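PDB 1WVQ: hypothetical protein PAE2307 from Pyrobaculum aerophilum, which probably acts as an adenosine-specific kinase, a member of an ancient conserved family in which a histidine is stably phosphorylated. Local coordinates for residues G49-E54 with R59-E64; T19-G24 with I75-K80; E33-A38 with P107-I112. All blocks are in the same frame, centred on the assembly; numbering follows the deposited sequence.

Interaction 1: residues G49-E54 with R59-E64; sequences GIAFCE and RLVRHE
Ile50 and Glu64, and two residues further on Phe52 and Arg62, are the hydrogen-bonded pairs of an antiparallel hairpin, the axes of whose strands 49-53 and 60-64 come within 4.4 Å of each other. Each pair closes a ring of two backbone bonds, the shortest being Phe52 N to Arg62 O at 2.7 Å, and Glu54 N reaches Leu60 O at the turn end. Ala51 faces His63 between them, and Cys53 faces Val61 beyond Phe52 and Arg62, both as non-hydrogen-bonded pairs.

The polar side-chain contact gathers on one oxygen. Glu54 has CG anti to its amide nitrogen (chi1 171°) and stays extended beyond it, which carries OE1 across to the partner strand. There OE1 takes the Leu60 amide at 3.1 Å, almost straight on its anti side, while Arg62 grips the same atom side-on in a salt bridge, NH2 at 2.7 Å on the syn side and NE at 3.0 Å from above the carboxylate plane. Both bonds lie near the guanidinium plane, which stands 61° from the carboxylate. An alanine in place of Glu54 would probably leave the Leu60 amide and the NE and NH2 of Arg62 without this acceptor.

Apolar contact is slighter: Ala51 CB meets Val61 CG1 at 3.8 Å, and on the other face Ile50 CG2 lies 3.8 Å from Glu64 CB.

Ala51, Cys53 and His63 lean on helix 68-81, whereas Ile50, Phe52 and Glu64 meet helix 31-40. Arg62 NH1 also pairs with Glu147 of a second subunit, and Glu64 with Arg152 and Arg155 there. Strand 47-53 bonds on to strand 87-92, while Leu60 and Val61 pair in parallel with a strand of that second subunit, carrying the sheet across the interface.

Interaction 2: residues T19-G24 with I75-K80; sequences TNVIIG and IDLCKK
Strand 20-24 and helix 75-80 approach only through side chains, for even the nearest pair of CA atoms, those of Ile23 and Cys78, stands 9.5 Å apart. The gap is bridged from the helix by one residue, Leu77. Its CG is anti to the backbone N (chi1 -172°), and the branch ending in CD2 is the one that reaches the strand, coming to rest 3.8 Å from Ile23 CD1. The two side chains meet methyl to methyl, their lengths crossing at about a right angle.

Ile23 contributes the end of its longer arm. With chi1 at -54° its CG1 lies beside the amide nitrogen, and chi2 of 174° keeps the ethyl group extended, so that CD1 projects from the strand to meet the leucine. Val21, two residues earlier, points the same way from the strand, and its CG2 sits 4.4 Å from the same Leu77 CD2, a looser contact. A single leucine methyl thus meets two neighbouring branched side chains of one strand face, and all three residues are buried. The area lost between the segments is small, 76 Å², and the contact is wholly apolar.

Other residues complete the surroundings of the leucine. Leu77 also touches Val88 of strand 87-92, the neighbour of strand 20-25 in the sheet, and Ile11 and Val13 of strand 7-13, while Val21 packs on Tyr90 and Ile15. The other strand face is covered separately: Ile22 lies on Val99, Leu100 and Ile103 of helix 96-104.

This is the hydrophobic packing of a helix against the face of an antiparallel beta-sheet in an alpha+beta fold. Here Leu77 of helix 68-81 touches both the five-stranded sheet and strand 7-13 of the three-stranded one.

Interaction 3: residues E33-A38 with P107-I112; sequences EDLYEA and PEVVRI. With PO4 (phosphate ion), chain D.
Glu108 meets Asp34 at the carboxylates, where the loop before strand 111-116 passes helix 31-40. From a CB directed toward the helix, the Glu108 chain places CG beside its own backbone N (chi1 -72°) and then bends at chi2 (93°). The bend brings CD to 3.1 Å from Asp34 OD2. At the tip, OE1 comes within 2.5 Å of that oxygen and OE2 within 3.0 Å; the carboxylate planes are 33° apart. Lys30 NZ bridges the two acids, forming salt bridges to both Asp34 OD2 and Glu108 OE2, and its positive charge is likely to ease the crowding of negative charge. Asp34 OD1 has a further partner in Lys166 of a second subunit.

Beside this acid pair the contact turns apolar. Leu35 CD2 and Val109 CG2 touch at 4.0 Å, their side chains crossing roughly at right angles, and both residues pack on Phe87 of strand 87-92.

Further along, Arg111 holds a phosphate ion, probably from the crystallisation liquor, by its guanidinium edge: NE bonds O4 and NH2 bonds O2, each at 2.9 Å and nearly straight. Arg111 residues of a second and a fourth subunit also bond this ion, so the arginines converge on an anion at a subunit interface. Val110 and Arg111 both face Gln25, a classic beta bulge, so the segment runs from a helix-packed loop into a bulged strand, outermost of its sheet within this chain, that borders an intersubunit anion site.

Overall arrangement
The three contacts are built on one five-stranded antiparallel sheet, ordered 60-65, 47-53, 87-92, 20-25, 111-116. Within this chain, interaction 1 forms the hairpin at one edge, interaction 2 sets helix 68-81 against an inner strand, and interaction 3 joins helix 31-40 to the loop entering the strand at the other edge. Their centres lie about 10 to 14 Å apart. Along the chain the hairpin falls within the spans of both other interactions, whose segments alternate. Direct packing links them: Ala51 with Cys78, Glu64 with Tyr36, and Ile22 with Ile112. Helices 68-81 and 31-40 cover opposite faces of the hairpin, and all three interactions touch a second subunit, so core and assembly interface share one sheet.

Interaction 1: residues G49-E54 with R59-E64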
ATOM      1  N   GLY A  49      11.089 -19.337 -10.641  1.00 11.27           N
ATOM      2  CA  GLY A  49      11.875 -20.124  -9.717  1.00 11.87           C
ATOM      3  C   GLY A  49      12.188 -19.148  -8.601  1.00 11.87           C
ATOM      4  O   GLY A  49      12.577 -18.014  -8.869  1.00 11.90           O
ATOM      5  N   ILE A  50      11.978 -19.556  -7.354  1.00 10.68           N
ATOM      6  CA  ILE A  50      12.277 -18.680  -6.225  1.00 11.56           C
ATOM      7  C   ILE A  50      13.073 -19.460  -5.187  1.00 10.70           C
ATOM      8  O   ILE A  50      12.746 -20.601  -4.865  1.00 11.80           O
ATOM      9  CB  ILE A  50      10.968 -18.070  -5.595  1.00 13.44           C
ATOM     10  CG1 ILE A  50      11.316 -17.176  -4.394  1.00 15.01           C
ATOM     11  CG2 ILE A  50       9.986 -19.168  -5.238  1.00 16.40           C
ATOM     12  CD1 ILE A  50      11.407 -17.892  -3.050  1.00 15.84           C
ATOM     13  N   ALA A  51      14.149 -18.848  -4.703  1.00 10.45           N
ATOM     14  CA  ALA A  51      14.995 -19.474  -3.694  1.00 10.18           C
ATOM     15  C   ALA A  51      15.261 -18.463  -2.584  1.00 10.03           C
ATOM     16  O   ALA A  51      15.418 -17.270  -2.845  1.00 10.82           O
ATOM     17  CB  ALA A  51      16.304 -19.943  -4.321  1.00 10.89           C
ATOM     18  N   PHE A  52      15.307 -18.948  -1.347  1.00 10.68           N
ATOM     19  CA  PHE A  52      15.522 -18.100  -0.177  1.00 11.20           C
ATOM     20  C   PHE A  52      16.570 -18.700   0.754  1.00 11.04           C
ATOM     21  O   PHE A  52      16.517 -19.885   1.072  1.00 11.05           O
ATOM     22  CB  PHE A  52      14.195 -17.931   0.570  1.00 11.87           C
ATOM     23  CG  PHE A  52      14.324 -17.295   1.930  1.00 10.70           C
ATOM     24  CD1 PHE A  52      14.700 -15.966   2.062  1.00 12.51           C
ATOM     25  CD2 PHE A  52      14.022 -18.023   3.076  1.00 12.66           C
ATOM     26  CE1 PHE A  52      14.772 -15.367   3.320  1.00 11.41           C
ATOM     27  CE2 PHE A  52      14.089 -17.437   4.341  1.00 11.96           C
ATOM     28  CZ  PHE A  52      14.462 -16.106   4.465  1.00 11.98           C
ATOM     29  N   CYS A  53      17.516 -17.874   1.192  1.00 11.16           N
ATOM     30  CA  CYS A  53      18.571 -18.332   2.090  1.00 10.54           C
ATOM     31  C   CYS A  53      18.170 -18.252   3.560  1.00 11.06           C
ATOM     32  O   CYS A  53      18.260 -17.193   4.176  1.00 11.15           O
ATOM     33  CB  CYS A  53      19.845 -17.509   1.879  1.00 11.65           C
ATOM     34  SG  CYS A  53      20.648 -17.785   0.290  1.00 15.00           S
ATOM     35  N   GLU A  54      17.716 -19.373   4.112  1.00 11.24           N
ATOM     36  CA  GLU A  54      17.351 -19.438   5.522  1.00 11.46           C
ATOM     37  C   GLU A  54      18.668 -19.182   6.255  1.00 11.56           C
ATOM     38  O   GLU A  54      19.652 -19.879   6.021  1.00 11.61           O
ATOM     39  CB  GLU A  54      16.798 -20.830   5.841  1.00 11.65           C
ATOM     40  CG  GLU A  54      16.589 -21.105   7.314  1.00 12.90           C
ATOM     41  CD  GLU A  54      16.044 -22.498   7.565  1.00 12.28           C
ATOM     42  OE1 GLU A  54      16.422 -23.431   6.829  1.00 12.96           O
ATOM     43  OE2 GLU A  54      15.249 -22.663   8.514  1.00 13.82           O
ATOM     44  N   ARG A  59      19.545 -23.723   7.958  1.00 10.52           N
ATOM     45  CA  ARG A  59      20.247 -22.872   6.994  1.00 10.47           C
ATOM     46  C   ARG A  59      20.208 -23.422   5.575  1.00 10.76           C
ATOM     47  O   ARG A  59      21.229 -23.485   4.887  1.00 11.22           O
ATOM     48  CB  ARG A  59      21.704 -22.698   7.430  1.00 11.15           C
ATOM     49  CG  ARG A  59      21.861 -21.886   8.698  1.00 10.36           C
ATOM     50  CD  ARG A  59      23.207 -22.150   9.363  1.00  9.96           C
ATOM     51  NE  ARG A  59      24.348 -21.801   8.520  1.00 10.33           N
ATOM     52  CZ  ARG A  59      25.612 -21.966   8.890  1.00 10.57           C
ATOM     53  NH1 ARG A  59      25.883 -22.480  10.080  1.00 11.57           N
ATOM     54  NH2 ARG A  59      26.603 -21.599   8.087  1.00 10.96           N
ATOM     55  N   LEU A  60      19.020 -23.800   5.127  1.00 10.98           N
ATOM     56  CA  LEU A  60      18.881 -24.349   3.791  1.00 11.67           C
ATOM     57  C   LEU A  60      18.325 -23.354   2.792  1.00 11.57           C
ATOM     58  O   LEU A  60      17.566 -22.447   3.148  1.00 12.14           O
ATOM     59  CB  LEU A  60      17.964 -25.572   3.819  1.00 13.11           C
ATOM     60  CG  LEU A  60      18.421 -26.732   4.702  1.00 13.14           C
ATOM     61  CD1 LEU A  60      17.273 -27.702   4.889  1.00 14.18           C
ATOM     62  CD2 LEU A  60      19.635 -27.411   4.083  1.00 14.37           C
ATOM     63  N   VAL A  61      18.729 -23.521   1.539  1.00 11.85           N
ATOM     64  CA  VAL A  61      18.207 -22.681   0.477  1.00 10.71           C
ATOM     65  C   VAL A  61      16.831 -23.283   0.218  1.00 10.43           C
ATOM     66  O   VAL A  61      16.716 -24.397  -0.305  1.00 11.48           O
ATOM     67  CB  VAL A  61      19.057 -22.775  -0.801  1.00  9.82           C
ATOM     68  CG1 VAL A  61      18.397 -21.975  -1.919  1.00 11.54           C
ATOM     69  CG2 VAL A  61      20.459 -22.255  -0.530  1.00 11.28           C
ATOM     70  N   ARG A  62      15.794 -22.561   0.624  1.00 11.19           N
ATOM     71  CA  ARG A  62      14.418 -23.009   0.460  1.00 10.76           C
ATOM     72  C   ARG A  62      13.946 -22.577  -0.921  1.00 11.18           C
ATOM     73  O   ARG A  62      14.293 -21.492  -1.386  1.00 12.05           O
ATOM     74  CB  ARG A  62      13.544 -22.382   1.545  1.00  9.87           C
ATOM     75  CG  ARG A  62      14.058 -22.610   2.954  1.00 12.15           C
ATOM     76  CD  ARG A  62      13.934 -24.071   3.369  1.00 11.77           C
ATOM     77  NE  ARG A  62      14.419 -24.295   4.730  1.00 12.22           N
ATOM     78  CZ  ARG A  62      14.152 -25.377   5.452  1.00 12.81           C
ATOM     79  NH1 ARG A  62      13.393 -26.345   4.948  1.00 13.03           N
ATOM     80  NH2 ARG A  62      14.644 -25.488   6.678  1.00 13.72           N
ATOM     81  N   HIS A  63      13.155 -23.412  -1.584  1.00 10.12           N
ATOM     82  CA  HIS A  63      12.719 -23.058  -2.925  1.00 10.45           C
ATOM     83  C   HIS A  63      11.365 -23.594  -3.360  1.00 10.40           C
ATOM     84  O   HIS A  63      10.856 -24.565  -2.810  1.00 10.88           O
ATOM     85  CB  HIS A  63      13.777 -23.519  -3.933  1.00 11.49           C
ATOM     86  CG  HIS A  63      14.042 -24.993  -3.896  1.00 11.89           C
ATOM     87  ND1 HIS A  63      13.555 -25.864  -4.848  1.00 14.70           N
ATOM     88  CD2 HIS A  63      14.771 -25.744  -3.037  1.00 11.08           C
ATOM     89  CE1 HIS A  63      13.974 -27.089  -4.576  1.00 10.11           C
ATOM     90  NE2 HIS A  63      14.715 -27.041  -3.482  1.00 15.21           N
ATOM     91  N   GLU A  64      10.793 -22.918  -4.353  1.00 10.08           N
ATOM     92  CA  GLU A  64       9.512 -23.272  -4.969  1.00 11.24           C
ATOM     93  C   GLU A  64       9.647 -22.847  -6.432  1.00 11.51           C
ATOM     94  O   GLU A  64      10.388 -21.912  -6.739  1.00 12.19           O
ATOM     95  CB  GLU A  64       8.350 -22.502  -4.339  1.00 10.80           C
ATOM     96  CG  GLU A  64       8.047 -22.826  -2.878  1.00 12.26           C
ATOM     97  CD  GLU A  64       7.557 -24.250  -2.661  1.00 12.81           C
ATOM     98  OE1 GLU A  64       7.081 -24.879  -3.629  1.00 13.85           O
ATOM     99  OE2 GLU A  64       7.633 -24.734  -1.509  1.00 13.25           O
TER

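Interaction 2: residues T19-G24 with I75-K80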
ATOM      1  N   THR A  19      14.342 -13.803 -19.639  1.00 15.78           N
ATOM      2  CA  THR A  19      14.118 -13.858 -18.201  1.00 14.48           C
ATOM      3  C   THR A  19      14.514 -12.556 -17.541  1.00 13.29           C
ATOM      4  O   THR A  19      15.229 -11.733 -18.116  1.00 12.50           O
ATOM      5  CB  THR A  19      14.933 -14.984 -17.511  1.00 15.70           C
ATOM      6  OG1 THR A  19      16.321 -14.625 -17.465  1.00 17.23           O
ATOM      7  CG2 THR A  19      14.775 -16.289 -18.260  1.00 16.67           C
ATOM      8  N   ASN A  20      14.013 -12.375 -16.326  1.00 11.43           N
ATOM      9  CA  ASN A  20      14.345 -11.223 -15.508  1.00 11.70           C
ATOM     10  C   ASN A  20      14.665 -11.806 -14.150  1.00 10.90           C
ATOM     11  O   ASN A  20      14.137 -12.854 -13.779  1.00 10.60           O
ATOM     12  CB  ASN A  20      13.167 -10.258 -15.364  1.00 12.05           C
ATOM     13  CG  ASN A  20      13.046  -9.297 -16.528  1.00 12.81           C
ATOM     14  OD1 ASN A  20      12.480  -9.627 -17.571  1.00 16.02           O
ATOM     15  ND2 ASN A  20      13.584  -8.099 -16.353  1.00 12.00           N
ATOM     16  N   VAL A  21      15.540 -11.136 -13.417  1.00  9.86           N
ATOM     17  CA  VAL A  21      15.900 -11.591 -12.085  1.00  9.84           C
ATOM     18  C   VAL A  21      15.546 -10.499 -11.085  1.00 10.17           C
ATOM     19  O   VAL A  21      15.631  -9.307 -11.391  1.00  9.99           O
ATOM     20  CB  VAL A  21      17.419 -11.930 -11.993  1.00 10.44           C
ATOM     21  CG1 VAL A  21      18.260 -10.652 -12.062  1.00 12.41           C
ATOM     22  CG2 VAL A  21      17.708 -12.703 -10.710  1.00 10.86           C
ATOM     23  N   ILE A  22      15.098 -10.924  -9.909  1.00  9.26           N
ATOM     24  CA  ILE A  22      14.749 -10.020  -8.823  1.00  8.87           C
ATOM     25  C   ILE A  22      15.503 -10.587  -7.626  1.00  9.35           C
ATOM     26  O   ILE A  22      15.354 -11.765  -7.294  1.00  9.28           O
ATOM     27  CB  ILE A  22      13.226 -10.019  -8.535  1.00  8.97           C
ATOM     28  CG1 ILE A  22      12.466  -9.485  -9.751  1.00  9.51           C
ATOM     29  CG2 ILE A  22      12.918  -9.138  -7.326  1.00 10.13           C
ATOM     30  CD1 ILE A  22      10.952  -9.667  -9.665  1.00  9.94           C
ATOM     31  N   ILE A  23      16.343  -9.760  -7.014  1.00  8.42           N
ATOM     32  CA  ILE A  23      17.135 -10.179  -5.863  1.00  9.12           C
ATOM     33  C   ILE A  23      16.817  -9.247  -4.705  1.00  8.91           C
ATOM     34  O   ILE A  23      16.750  -8.028  -4.876  1.00  9.32           O
ATOM     35  CB  ILE A  23      18.652 -10.107  -6.171  1.00  9.21           C
ATOM     36  CG1 ILE A  23      18.958 -10.898  -7.444  1.00 11.17           C
ATOM     37  CG2 ILE A  23      19.460 -10.659  -4.992  1.00 10.04           C
ATOM     38  CD1 ILE A  23      20.391 -10.760  -7.914  1.00 11.95           C
ATOM     39  N   GLY A  24      16.614  -9.823  -3.526  1.00  7.62           N
ATOM     40  CA  GLY A  24      16.298  -9.009  -2.366  1.00  8.10           C
ATOM     41  C   GLY A  24      16.675  -9.635  -1.041  1.00  8.48           C
ATOM     42  O   GLY A  24      17.420 -10.614  -0.983  1.00  9.15           O
ATOM     43  N   ILE A  75      18.293 -21.226  -7.238  1.00 11.48           N
ATOM     44  CA  ILE A  75      19.047 -21.947  -6.223  1.00 12.40           C
ATOM     45  C   ILE A  75      20.544 -21.701  -6.383  1.00 12.24           C
ATOM     46  O   ILE A  75      21.245 -21.409  -5.409  1.00 13.07           O
ATOM     47  CB  ILE A  75      18.801 -23.464  -6.313  1.00 11.54           C
ATOM     48  CG1 ILE A  75      17.350 -23.782  -5.946  1.00 12.72           C
ATOM     49  CG2 ILE A  75      19.760 -24.198  -5.378  1.00 13.35           C
ATOM     50  CD1 ILE A  75      16.973 -25.248  -6.138  1.00 13.33           C
ATOM     51  N   ASP A  76      21.038 -21.821  -7.612  1.00 12.91           N
ATOM     52  CA  ASP A  76      22.461 -21.620  -7.842  1.00 14.18           C
ATOM     53  C   ASP A  76      22.937 -20.227  -7.455  1.00 13.96           C
ATOM     54  O   ASP A  76      24.011 -20.083  -6.877  1.00 15.49           O
ATOM     55  CB  ASP A  76      22.823 -21.918  -9.302  1.00 16.36           C
ATOM     56  CG  ASP A  76      22.681 -23.396  -9.643  1.00 21.14           C
ATOM     57  OD1 ASP A  76      22.675 -24.219  -8.702  1.00 22.71           O
ATOM     58  OD2 ASP A  76      22.585 -23.736 -10.847  1.00 23.31           O
ATOM     59  N   LEU A  77      22.146 -19.200  -7.749  1.00 12.80           N
ATOM     60  CA  LEU A  77      22.566 -17.857  -7.390  1.00 12.28           C
ATOM     61  C   LEU A  77      22.590 -17.692  -5.870  1.00 11.94           C
ATOM     62  O   LEU A  77      23.460 -17.006  -5.331  1.00 12.12           O
ATOM     63  CB  LEU A  77      21.650 -16.802  -8.025  1.00 12.52           C
ATOM     64  CG  LEU A  77      22.153 -15.359  -7.860  1.00 12.17           C
ATOM     65  CD1 LEU A  77      23.546 -15.228  -8.470  1.00 13.64           C
ATOM     66  CD2 LEU A  77      21.192 -14.389  -8.531  1.00 12.47           C
ATOM     67  N   CYS A  78      21.633 -18.311  -5.180  1.00 11.17           N
ATOM     68  CA  CYS A  78      21.596 -18.231  -3.721  1.00 12.15           C
ATOM     69  C   CYS A  78      22.845 -18.883  -3.135  1.00 12.55           C
ATOM     70  O   CYS A  78      23.424 -18.380  -2.175  1.00 12.49           O
ATOM     71  CB  CYS A  78      20.346 -18.924  -3.163  1.00 10.82           C
ATOM     72  SG  CYS A  78      18.872 -17.870  -3.120  1.00 12.13           S
ATOM     73  N   LYS A  79      23.259 -20.002  -3.719  1.00 12.60           N
ATOM     74  CA  LYS A  79      24.450 -20.706  -3.253  1.00 13.83           C
ATOM     75  C   LYS A  79      25.715 -19.888  -3.480  1.00 14.06           C
ATOM     76  O   LYS A  79      26.637 -19.930  -2.667  1.00 15.76           O
ATOM     77  CB  LYS A  79      24.573 -22.058  -3.958  1.00 15.30           C
ATOM     78  CG  LYS A  79      23.513 -23.062  -3.531  1.00 18.87           C
ATOM     79  CD  LYS A  79      23.472 -24.290  -4.432  1.00 21.19           C
ATOM     80  CE  LYS A  79      24.720 -25.143  -4.312  1.00 23.16           C
ATOM     81  NZ  LYS A  79      24.636 -26.351  -5.188  1.00 23.52           N
ATOM     82  N   LYS A  80      25.763 -19.143  -4.582  1.00 13.06           N
ATOM     83  CA  LYS A  80      26.934 -18.324  -4.879  1.00 14.21           C
ATOM     84  C   LYS A  80      26.992 -17.072  -4.003  1.00 13.28           C
ATOM     85  O   LYS A  80      28.056 -16.713  -3.486  1.00 13.84           O
ATOM     86  CB  LYS A  80      26.944 -17.922  -6.354  1.00 15.99           C
ATOM     87  CG  LYS A  80      27.003 -19.099  -7.311  1.00 20.51           C
ATOM     88  CD  LYS A  80      27.266 -18.636  -8.733  1.00 24.20           C
ATOM     89  CE  LYS A  80      26.930 -19.732  -9.740  1.00 27.00           C
ATOM     90  NZ  LYS A  80      27.588 -21.029  -9.417  1.00 28.73           N
TER

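Interaction 3: residues E33-A38 with P107-I112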
ATOM      1  N   GLU A  33       7.186 -19.303   0.853  1.00  8.79           N
ATOM      2  CA  GLU A  33       5.797 -19.533   0.468  1.00  9.26           C
ATOM      3  C   GLU A  33       5.096 -18.233   0.090  1.00  8.41           C
ATOM      4  O   GLU A  33       4.329 -18.193  -0.875  1.00  9.04           O
ATOM      5  CB  GLU A  33       5.037 -20.238   1.593  1.00  9.98           C
ATOM      6  CG  GLU A  33       5.560 -21.647   1.857  1.00  9.89           C
ATOM      7  CD  GLU A  33       4.551 -22.555   2.544  1.00 12.87           C
ATOM      8  OE1 GLU A  33       3.335 -22.273   2.484  1.00 12.47           O
ATOM      9  OE2 GLU A  33       4.986 -23.571   3.120  1.00 13.29           O
ATOM     10  N   ASP A  34       5.358 -17.163   0.829  1.00  8.60           N
ATOM     11  CA  ASP A  34       4.713 -15.897   0.516  1.00  8.62           C
ATOM     12  C   ASP A  34       5.149 -15.351  -0.842  1.00  8.41           C
ATOM     13  O   ASP A  34       4.339 -14.775  -1.569  1.00 10.02           O
ATOM     14  CB  ASP A  34       4.971 -14.869   1.621  1.00  8.99           C
ATOM     15  CG  ASP A  34       4.228 -15.199   2.915  1.00 11.12           C
ATOM     16  OD1 ASP A  34       3.308 -16.051   2.893  1.00 11.15           O
ATOM     17  OD2 ASP A  34       4.550 -14.589   3.957  1.00 12.01           O
ATOM     18  N   LEU A  35       6.417 -15.538  -1.194  1.00  8.52           N
ATOM     19  CA  LEU A  35       6.899 -15.075  -2.489  1.00  8.34           C
ATOM     20  C   LEU A  35       6.300 -15.941  -3.600  1.00  9.23           C
ATOM     21  O   LEU A  35       5.945 -15.438  -4.662  1.00  9.02           O
ATOM     22  CB  LEU A  35       8.433 -15.102  -2.539  1.00  9.56           C
ATOM     23  CG  LEU A  35       9.138 -13.993  -1.743  1.00  9.77           C
ATOM     24  CD1 LEU A  35      10.641 -14.167  -1.854  1.00 11.06           C
ATOM     25  CD2 LEU A  35       8.724 -12.623  -2.278  1.00 11.49           C
ATOM     26  N   TYR A  36       6.178 -17.241  -3.353  1.00  9.26           N
ATOM     27  CA  TYR A  36       5.582 -18.131  -4.343  1.00  8.73           C
ATOM     28  C   TYR A  36       4.169 -17.632  -4.649  1.00  9.06           C
ATOM     29  O   TYR A  36       3.767 -17.525  -5.805  1.00  9.18           O
ATOM     30  CB  TYR A  36       5.527 -19.569  -3.800  1.00  9.94           C
ATOM     31  CG  TYR A  36       4.613 -20.491  -4.588  1.00  9.88           C
ATOM     32  CD1 TYR A  36       3.247 -20.550  -4.320  1.00  9.89           C
ATOM     33  CD2 TYR A  36       5.108 -21.265  -5.634  1.00  9.45           C
ATOM     34  CE1 TYR A  36       2.395 -21.352  -5.077  1.00 10.19           C
ATOM     35  CE2 TYR A  36       4.268 -22.071  -6.395  1.00 10.92           C
ATOM     36  CZ  TYR A  36       2.917 -22.106  -6.115  1.00 11.05           C
ATOM     37  OH  TYR A  36       2.085 -22.874  -6.894  1.00 12.48           O
ATOM     38  N   GLU A  37       3.423 -17.317  -3.596  1.00  8.60           N
ATOM     39  CA  GLU A  37       2.052 -16.848  -3.747  1.00  8.71           C
ATOM     40  C   GLU A  37       1.956 -15.507  -4.456  1.00  9.75           C
ATOM     41  O   GLU A  37       1.087 -15.307  -5.302  1.00  9.50           O
ATOM     42  CB  GLU A  37       1.377 -16.786  -2.375  1.00  9.27           C
ATOM     43  CG  GLU A  37       1.098 -18.171  -1.803  1.00 10.73           C
ATOM     44  CD  GLU A  37       0.316 -18.132  -0.510  1.00 10.65           C
ATOM     45  OE1 GLU A  37      -0.593 -17.292  -0.390  1.00 10.96           O
ATOM     46  OE2 GLU A  37       0.599 -18.958   0.380  1.00 11.88           O
ATOM     47  N   ALA A  38       2.855 -14.592  -4.118  1.00  8.77           N
ATOM     48  CA  ALA A  38       2.860 -13.276  -4.739  1.00  8.48           C
ATOM     49  C   ALA A  38       3.034 -13.411  -6.251  1.00 10.01           C
ATOM     50  O   ALA A  38       2.406 -12.691  -7.029  1.00 10.48           O
ATOM     51  CB  ALA A  38       3.988 -12.433  -4.152  1.00  9.92           C
ATOM     52  N   PRO A 107       5.058  -9.091   4.002  1.00  9.49           N
ATOM     53  CA  PRO A 107       5.615  -8.679   5.294  1.00 10.62           C
ATOM     54  C   PRO A 107       7.065  -9.073   5.592  1.00 10.47           C
ATOM     55  O   PRO A 107       7.781  -8.320   6.246  1.00 14.21           O
ATOM     56  CB  PRO A 107       4.624  -9.263   6.294  1.00  9.44           C
ATOM     57  CG  PRO A 107       3.321  -9.142   5.546  1.00 10.28           C
ATOM     58  CD  PRO A 107       3.714  -9.668   4.177  1.00 10.01           C
ATOM     59  N   GLU A 108       7.502 -10.240   5.128  1.00 10.35           N
ATOM     60  CA  GLU A 108       8.877 -10.674   5.378  1.00 10.81           C
ATOM     61  C   GLU A 108       9.920  -9.894   4.577  1.00  9.71           C
ATOM     62  O   GLU A 108      11.061  -9.761   5.010  1.00  9.28           O
ATOM     63  CB  GLU A 108       9.060 -12.160   5.045  1.00 10.61           C
ATOM     64  CG  GLU A 108       8.415 -13.141   6.004  1.00 12.18           C
ATOM     65  CD  GLU A 108       7.031 -13.549   5.562  1.00 13.27           C
ATOM     66  OE1 GLU A 108       6.717 -13.375   4.365  1.00 13.51           O
ATOM     67  OE2 GLU A 108       6.264 -14.058   6.402  1.00 14.39           O
ATOM     68  N   VAL A 109       9.526  -9.390   3.410  1.00  8.45           N
ATOM     69  CA  VAL A 109      10.440  -8.662   2.530  1.00  8.77           C
ATOM     70  C   VAL A 109      10.791  -7.276   3.048  1.00  8.62           C
ATOM     71  O   VAL A 109       9.907  -6.486   3.361  1.00 10.71           O
ATOM     72  CB  VAL A 109       9.841  -8.531   1.100  1.00  9.68           C
ATOM     73  CG1 VAL A 109      10.732  -7.644   0.229  1.00 10.04           C
ATOM     74  CG2 VAL A 109       9.702  -9.910   0.468  1.00  9.25           C
ATOM     75  N   VAL A 110      12.089  -6.989   3.141  1.00  8.40           N
ATOM     76  CA  VAL A 110      12.540  -5.684   3.612  1.00  8.69           C
ATOM     77  C   VAL A 110      13.383  -4.921   2.595  1.00  7.84           C
ATOM     78  O   VAL A 110      13.486  -3.697   2.676  1.00  9.37           O
ATOM     79  CB  VAL A 110      13.337  -5.804   4.939  1.00  9.30           C
ATOM     80  CG1 VAL A 110      12.373  -6.080   6.091  1.00 10.91           C
ATOM     81  CG2 VAL A 110      14.370  -6.915   4.839  1.00 10.25           C
ATOM     82  N   ARG A 111      13.980  -5.628   1.638  1.00  8.34           N
ATOM     83  CA  ARG A 111      14.807  -4.980   0.623  1.00  8.57           C
ATOM     84  C   ARG A 111      14.715  -5.671  -0.731  1.00  7.99           C
ATOM     85  O   ARG A 111      14.515  -6.873  -0.807  1.00  8.46           O
ATOM     86  CB  ARG A 111      16.289  -4.997   1.036  1.00  9.87           C
ATOM     87  CG  ARG A 111      16.552  -4.718   2.503  1.00 10.49           C
ATOM     88  CD  ARG A 111      18.023  -4.915   2.849  1.00 10.06           C
ATOM     89  NE  ARG A 111      18.854  -3.820   2.353  1.00  9.76           N
ATOM     90  CZ  ARG A 111      20.178  -3.796   2.443  1.00  8.72           C
ATOM     91  NH1 ARG A 111      20.820  -4.809   3.005  1.00 10.41           N
ATOM     92  NH2 ARG A 111      20.857  -2.758   1.976  1.00  8.24           N
ATOM     93  N   ILE A 112      14.855  -4.892  -1.798  1.00  8.14           N
ATOM     94  CA  ILE A 112      14.887  -5.433  -3.153  1.00  9.05           C
ATOM     95  C   ILE A 112      16.112  -4.755  -3.758  1.00  9.72           C
ATOM     96  O   ILE A 112      16.097  -3.555  -4.007  1.00 10.85           O
ATOM     97  CB  ILE A 112      13.624  -5.078  -3.969  1.00  9.01           C
ATOM     98  CG1 ILE A 112      12.397  -5.748  -3.342  1.00  9.93           C
ATOM     99  CG2 ILE A 112      13.805  -5.535  -5.416  1.00 10.87           C
ATOM    100  CD1 ILE A 112      11.096  -5.473  -4.083  1.00 10.50           C
TER
HETATM  101  P   PO4 D1200      18.006  -0.773   0.250  1.00  8.70           P
HETATM  102  O1  PO4 D1200      17.489  -1.412  -0.992  1.00  9.78           O
HETATM  103  O2  PO4 D1200      19.495  -0.834   0.259  1.00 10.93           O
HETATM  104  O3  PO4 D1200      17.565   0.649   0.293  1.00 10.72           O
HETATM  105  O4  PO4 D1200      17.476  -1.498   1.435  1.00 10.54           O